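Local coordinates for protein L-Ala-D/L-Glu epimerase, a muconate lactonizing enzyme (PDB 3FCP) that belongs to the muconate lactonizing enzyme family of the enolase superfamily and holds a magnesium ion in its C-terminal barrel domain, at residues A[175-187]-A[208-221]. Residues are numbered along the deposited sequence; the frame is centred on the assembly and turned at random.
Sequences ELATDLRHTRAIV and TGAKGCRELAAMGV
Met219 reaches across to helix 176-189 and sets its SD against the backbone of Arg184, 3.6 Å from Arg184 CA. With chi1 at 58° the chain leaves the end of its own helix toward Arg184, and a bend at chi3 turns CE back toward Leu180 O and over one face of the Arg184 guanidinium, nearer its margin than its centre. At the edge of that same group, in its plane, Glu215 OE1 forms a long salt bridge of 3.4 Å to Arg184 NH1, with the carboxylate turned 68° against the guanidinium. Leu180 crosses Glu215 at about a right angle: CD1 rests on the aliphatic CB and CG of Glu215, while CD2 meets Leu216 CD2 at 4.0 Å. Toward the helix starts, Leu176 divides its methyls, CD1 lying 3.9 Å from Gly212 CA and CD2 between Thr208 CG2 and the extended chain of Lys211. Segments 176-187 and 208-218 run nearly parallel, their axes 13° apart and 10.7 Å away at closest approach, as successive outer helices of the modified TIM barrel, (β/α)7β, of this enolase-superfamily branch. Strand 195-199 comes between them in the chain, and its Val198 underlies Thr183, Leu216 and Val221. Thr183 turns CG2 onto Leu216 CD2 and Met219 SD, both at 3.7 Å; its buried OG1 has no polar partner in the model. Val187 CG1 packs 3.4 Å from Met219 O, and a Schellman motif at Gly220 then leads the chain to Val221. Farther out, Thr208 OG1 is hydrogen-bonded to Asp205 OD1, and Gln323 of a second subunit packs on Thr208.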
loop_
_atom_site.group_PDB
_atom_site.type_symbol
_atom_site.label_atom_id
_atom_site.label_comp_id
_atom_site.label_asym_id
_atom_site.label_seq_id
_atom_site.Cartn_x
_atom_site.Cartn_y
_atom_site.Cartn_z
ATOM N N GLU A 175 19.450 20.230 -24.687
ATOM C CA GLU A 175 20.057 19.407 -23.645
ATOM C C GLU A 175 19.682 20.023 -22.303
ATOM O O GLU A 175 19.506 21.237 -22.204
ATOM C CB GLU A 175 21.581 19.377 -23.804
ATOM C CG GLU A 175 22.057 18.724 -25.091
ATOM C CD GLU A 175 21.732 17.242 -25.148
ATOM O OE1 GLU A 175 21.971 16.617 -26.205
ATOM O OE2 GLU A 175 21.241 16.696 -24.136
ATOM N N LEU A 176 19.561 19.189 -21.274
ATOM C CA LEU A 176 19.181 19.674 -19.951
ATOM C C LEU A 176 20.035 20.841 -19.461
ATOM O O LEU A 176 19.505 21.869 -19.032
ATOM C CB LEU A 176 19.237 18.532 -18.927
ATOM C CG LEU A 176 18.824 18.889 -17.491
ATOM C CD1 LEU A 176 17.417 19.490 -17.478
ATOM C CD2 LEU A 176 18.883 17.644 -16.621
ATOM N N ALA A 177 21.354 20.681 -19.524
ATOM C CA ALA A 177 22.268 21.720 -19.071
ATOM C C ALA A 177 21.967 23.046 -19.752
ATOM O O ALA A 177 21.941 24.091 -19.103
ATOM C CB ALA A 177 23.723 21.301 -19.341
ATOM N N THR A 178 21.728 23.006 -21.059
ATOM C CA THR A 178 21.441 24.232 -21.787
ATOM C C THR A 178 20.104 24.833 -21.360
ATOM O O THR A 178 20.025 26.035 -21.099
ATOM C CB THR A 178 21.460 24.005 -23.320
ATOM O OG1 THR A 178 20.341 23.202 -23.710
ATOM C CG2 THR A 178 22.732 23.298 -23.729
ATOM N N ASP A 179 19.057 24.013 -21.271
ATOM C CA ASP A 179 17.754 24.526 -20.855
ATOM C C ASP A 179 17.786 25.087 -19.437
ATOM O O ASP A 179 17.104 26.070 -19.146
ATOM C CB ASP A 179 16.663 23.446 -20.945
ATOM C CG ASP A 179 16.072 23.319 -22.344
ATOM O OD1 ASP A 179 16.023 24.337 -23.069
ATOM O OD2 ASP A 179 15.638 22.209 -22.717
ATOM N N LEU A 180 18.570 24.473 -18.554
ATOM C CA LEU A 180 18.652 24.949 -17.175
ATOM C C LEU A 180 19.397 26.278 -17.082
ATOM O O LEU A 180 19.055 27.131 -16.263
ATOM C CB LEU A 180 19.334 23.906 -16.272
ATOM C CG LEU A 180 18.565 22.608 -16.003
ATOM C CD1 LEU A 180 19.378 21.699 -15.089
ATOM C CD2 LEU A 180 17.227 22.933 -15.365
ATOM N N ARG A 181 20.421 26.452 -17.911
ATOM C CA ARG A 181 21.187 27.700 -17.910
ATOM C C ARG A 181 20.304 28.797 -18.488
ATOM O O ARG A 181 20.349 29.949 -18.052
ATOM C CB ARG A 181 22.461 27.543 -18.743
ATOM C CG ARG A 181 23.471 26.592 -18.118
ATOM C CD ARG A 181 24.636 26.275 -19.043
ATOM N NE ARG A 181 25.357 27.467 -19.484
ATOM C CZ ARG A 181 25.022 28.197 -20.543
ATOM N NH1 ARG A 181 23.972 27.860 -21.282
ATOM N NH2 ARG A 181 25.739 29.266 -20.867
ATOM N N HIS A 182 19.498 28.421 -19.476
ATOM C CA HIS A 182 18.566 29.346 -20.115
ATOM C C HIS A 182 17.569 29.847 -19.071
ATOM O O HIS A 182 17.383 31.051 -18.901
ATOM C CB HIS A 182 17.822 28.626 -21.245
ATOM C CG HIS A 182 16.626 29.366 -21.762
ATOM N ND1 HIS A 182 16.725 30.525 -22.502
ATOM C CD2 HIS A 182 15.300 29.097 -21.661
ATOM C CE1 HIS A 182 15.515 30.936 -22.837
ATOM N NE2 HIS A 182 14.632 30.088 -22.339
ATOM N N THR A 183 16.940 28.916 -18.359
ATOM C CA THR A 183 15.956 29.287 -17.352
ATOM C C THR A 183 16.583 30.056 -16.191
ATOM O O THR A 183 16.012 31.035 -15.717
ATOM C CB THR A 183 15.184 28.037 -16.827
ATOM O OG1 THR A 183 14.358 28.411 -15.714
ATOM C CG2 THR A 183 16.140 26.957 -16.391
ATOM N N ARG A 184 17.760 29.632 -15.742
ATOM C CA ARG A 184 18.426 30.323 -14.640
ATOM C C ARG A 184 18.673 31.791 -15.001
ATOM O O ARG A 184 18.464 32.683 -14.178
ATOM C CB ARG A 184 19.757 29.648 -14.302
ATOM C CG ARG A 184 20.442 30.234 -13.070
ATOM C CD ARG A 184 21.785 29.568 -12.807
ATOM N NE ARG A 184 21.647 28.134 -12.563
ATOM C CZ ARG A 184 21.058 27.609 -11.491
ATOM N NH1 ARG A 184 20.980 26.289 -11.355
ATOM N NH2 ARG A 184 20.552 28.399 -10.550
ATOM N N ALA A 185 19.109 32.033 -16.236
ATOM C CA ALA A 185 19.376 33.393 -16.704
ATOM C C ALA A 185 18.119 34.255 -16.633
ATOM O O ALA A 185 18.159 35.404 -16.178
ATOM C CB ALA A 185 19.905 33.359 -18.137
ATOM N N ILE A 186 17.000 33.696 -17.079
ATOM C CA ILE A 186 15.739 34.423 -17.063
ATOM C C ILE A 186 15.277 34.683 -15.635
ATOM O O ILE A 186 14.765 35.761 -15.324
ATOM C CB ILE A 186 14.646 33.651 -17.836
ATOM C CG1 ILE A 186 15.052 33.531 -19.308
ATOM C CG2 ILE A 186 13.310 34.378 -17.718
ATOM C CD1 ILE A 186 14.137 32.657 -20.141
ATOM N N VAL A 187 15.461 33.696 -14.765
ATOM C CA VAL A 187 15.063 33.841 -13.371
ATOM C C VAL A 187 15.839 34.984 -12.711
ATOM O O VAL A 187 15.265 35.795 -11.986
ATOM C CB VAL A 187 15.308 32.528 -12.583
ATOM C CG1 VAL A 187 15.103 32.760 -11.088
ATOM C CG2 VAL A 187 14.351 31.451 -13.075
ATOM N N THR A 208 16.041 12.433 -16.255
ATOM C CA THR A 208 16.292 13.823 -16.606
ATOM C C THR A 208 15.303 14.704 -15.843
ATOM O O THR A 208 15.648 15.784 -15.375
ATOM C CB THR A 208 16.107 14.038 -18.123
ATOM O OG1 THR A 208 17.058 13.230 -18.832
ATOM C CG2 THR A 208 16.295 15.510 -18.494
ATOM N N GLY A 209 14.069 14.227 -15.720
ATOM C CA GLY A 209 13.051 14.984 -15.013
ATOM C C GLY A 209 13.361 15.204 -13.543
ATOM O O GLY A 209 13.160 16.308 -13.019
ATOM N N ALA A 210 13.841 14.162 -12.867
ATOM C CA ALA A 210 14.180 14.277 -11.452
ATOM C C ALA A 210 15.278 15.325 -11.278
ATOM O O ALA A 210 15.169 16.227 -10.447
ATOM C CB ALA A 210 14.646 12.930 -10.906
ATOM N N LYS A 211 16.335 15.204 -12.072
ATOM C CA LYS A 211 17.447 16.145 -11.993
ATOM C C LYS A 211 17.002 17.555 -12.383
ATOM O O LYS A 211 17.278 18.525 -11.672
ATOM C CB LYS A 211 18.584 15.687 -12.915
ATOM C CG LYS A 211 19.817 16.573 -12.858
ATOM C CD LYS A 211 20.893 16.093 -13.825
ATOM C CE LYS A 211 22.115 16.998 -13.769
ATOM N NZ LYS A 211 23.130 16.610 -14.791
ATOM N N GLY A 212 16.308 17.660 -13.514
ATOM C CA GLY A 212 15.841 18.952 -13.984
ATOM C C GLY A 212 14.895 19.624 -13.003
ATOM O O GLY A 212 15.062 20.796 -12.667
ATOM N N CYS A 213 13.899 18.888 -12.527
ATOM C CA CYS A 213 12.948 19.468 -11.584
ATOM C C CYS A 213 13.594 19.927 -10.278
ATOM O O CYS A 213 13.203 20.956 -9.727
ATOM C CB CYS A 213 11.811 18.483 -11.293
ATOM S SG CYS A 213 10.630 18.351 -12.664
ATOM N N ARG A 214 14.569 19.173 -9.775
ATOM C CA ARG A 214 15.246 19.573 -8.537
ATOM C C ARG A 214 15.960 20.907 -8.748
ATOM O O ARG A 214 15.886 21.800 -7.909
ATOM C CB ARG A 214 16.263 18.510 -8.087
ATOM C CG ARG A 214 15.659 17.346 -7.307
ATOM C CD ARG A 214 16.748 16.491 -6.665
ATOM N NE ARG A 214 17.550 15.788 -7.666
ATOM C CZ ARG A 214 17.274 14.572 -8.126
ATOM N NH1 ARG A 214 16.214 13.913 -7.666
ATOM N NH2 ARG A 214 18.047 14.021 -9.058
ATOM N N GLU A 215 16.642 21.033 -9.880
ATOM C CA GLU A 215 17.368 22.256 -10.213
ATOM C C GLU A 215 16.423 23.440 -10.364
ATOM O O GLU A 215 16.698 24.530 -9.861
ATOM C CB GLU A 215 18.147 22.060 -11.513
ATOM C CG GLU A 215 19.369 21.180 -11.371
ATOM C CD GLU A 215 20.409 21.816 -10.480
ATOM O OE1 GLU A 215 20.804 22.970 -10.765
ATOM O OE2 GLU A 215 20.828 21.169 -9.494
ATOM N N LEU A 216 15.309 23.226 -11.061
ATOM C CA LEU A 216 14.329 24.284 -11.260
ATOM C C LEU A 216 13.763 24.759 -9.921
ATOM O O LEU A 216 13.635 25.964 -9.675
ATOM C CB LEU A 216 13.197 23.790 -12.160
ATOM C CG LEU A 216 13.568 23.522 -13.623
ATOM C CD1 LEU A 216 12.446 22.755 -14.305
ATOM C CD2 LEU A 216 13.839 24.849 -14.337
ATOM N N ALA A 217 13.423 23.817 -9.051
ATOM C CA ALA A 217 12.882 24.191 -7.753
ATOM C C ALA A 217 13.921 24.981 -6.971
ATOM O O ALA A 217 13.590 25.963 -6.308
ATOM C CB ALA A 217 12.473 22.951 -6.968
ATOM N N ALA A 218 15.176 24.548 -7.051
ATOM C CA ALA A 218 16.259 25.213 -6.329
ATOM C C ALA A 218 16.494 26.656 -6.785
ATOM O O ALA A 218 16.805 27.518 -5.964
ATOM C CB ALA A 218 17.552 24.395 -6.452
ATOM N N MET A 219 16.339 26.927 -8.078
ATOM C CA MET A 219 16.543 28.286 -8.568
ATOM C C MET A 219 15.334 29.203 -8.369
ATOM O O MET A 219 15.366 30.369 -8.743
ATOM C CB MET A 219 16.996 28.285 -10.042
ATOM C CG MET A 219 16.073 27.601 -11.049
ATOM S SD MET A 219 16.596 27.816 -12.794
ATOM C CE MET A 219 17.742 26.543 -12.964
ATOM N N GLY A 220 14.265 28.680 -7.773
ATOM C CA GLY A 220 13.106 29.517 -7.513
ATOM C C GLY A 220 11.925 29.466 -8.466
ATOM O O GLY A 220 11.017 30.291 -8.366
ATOM N N VAL A 221 11.920 28.514 -9.390
ATOM C CA VAL A 221 10.804 28.391 -10.324
ATOM C C VAL A 221 9.555 28.060 -9.499
ATOM O O VAL A 221 9.593 27.184 -8.637
ATOM C CB VAL A 221 11.089 27.287 -11.360
ATOM C CG1 VAL A 221 9.884 27.079 -12.273
ATOM C CG2 VAL A 221 12.312 27.674 -12.178
#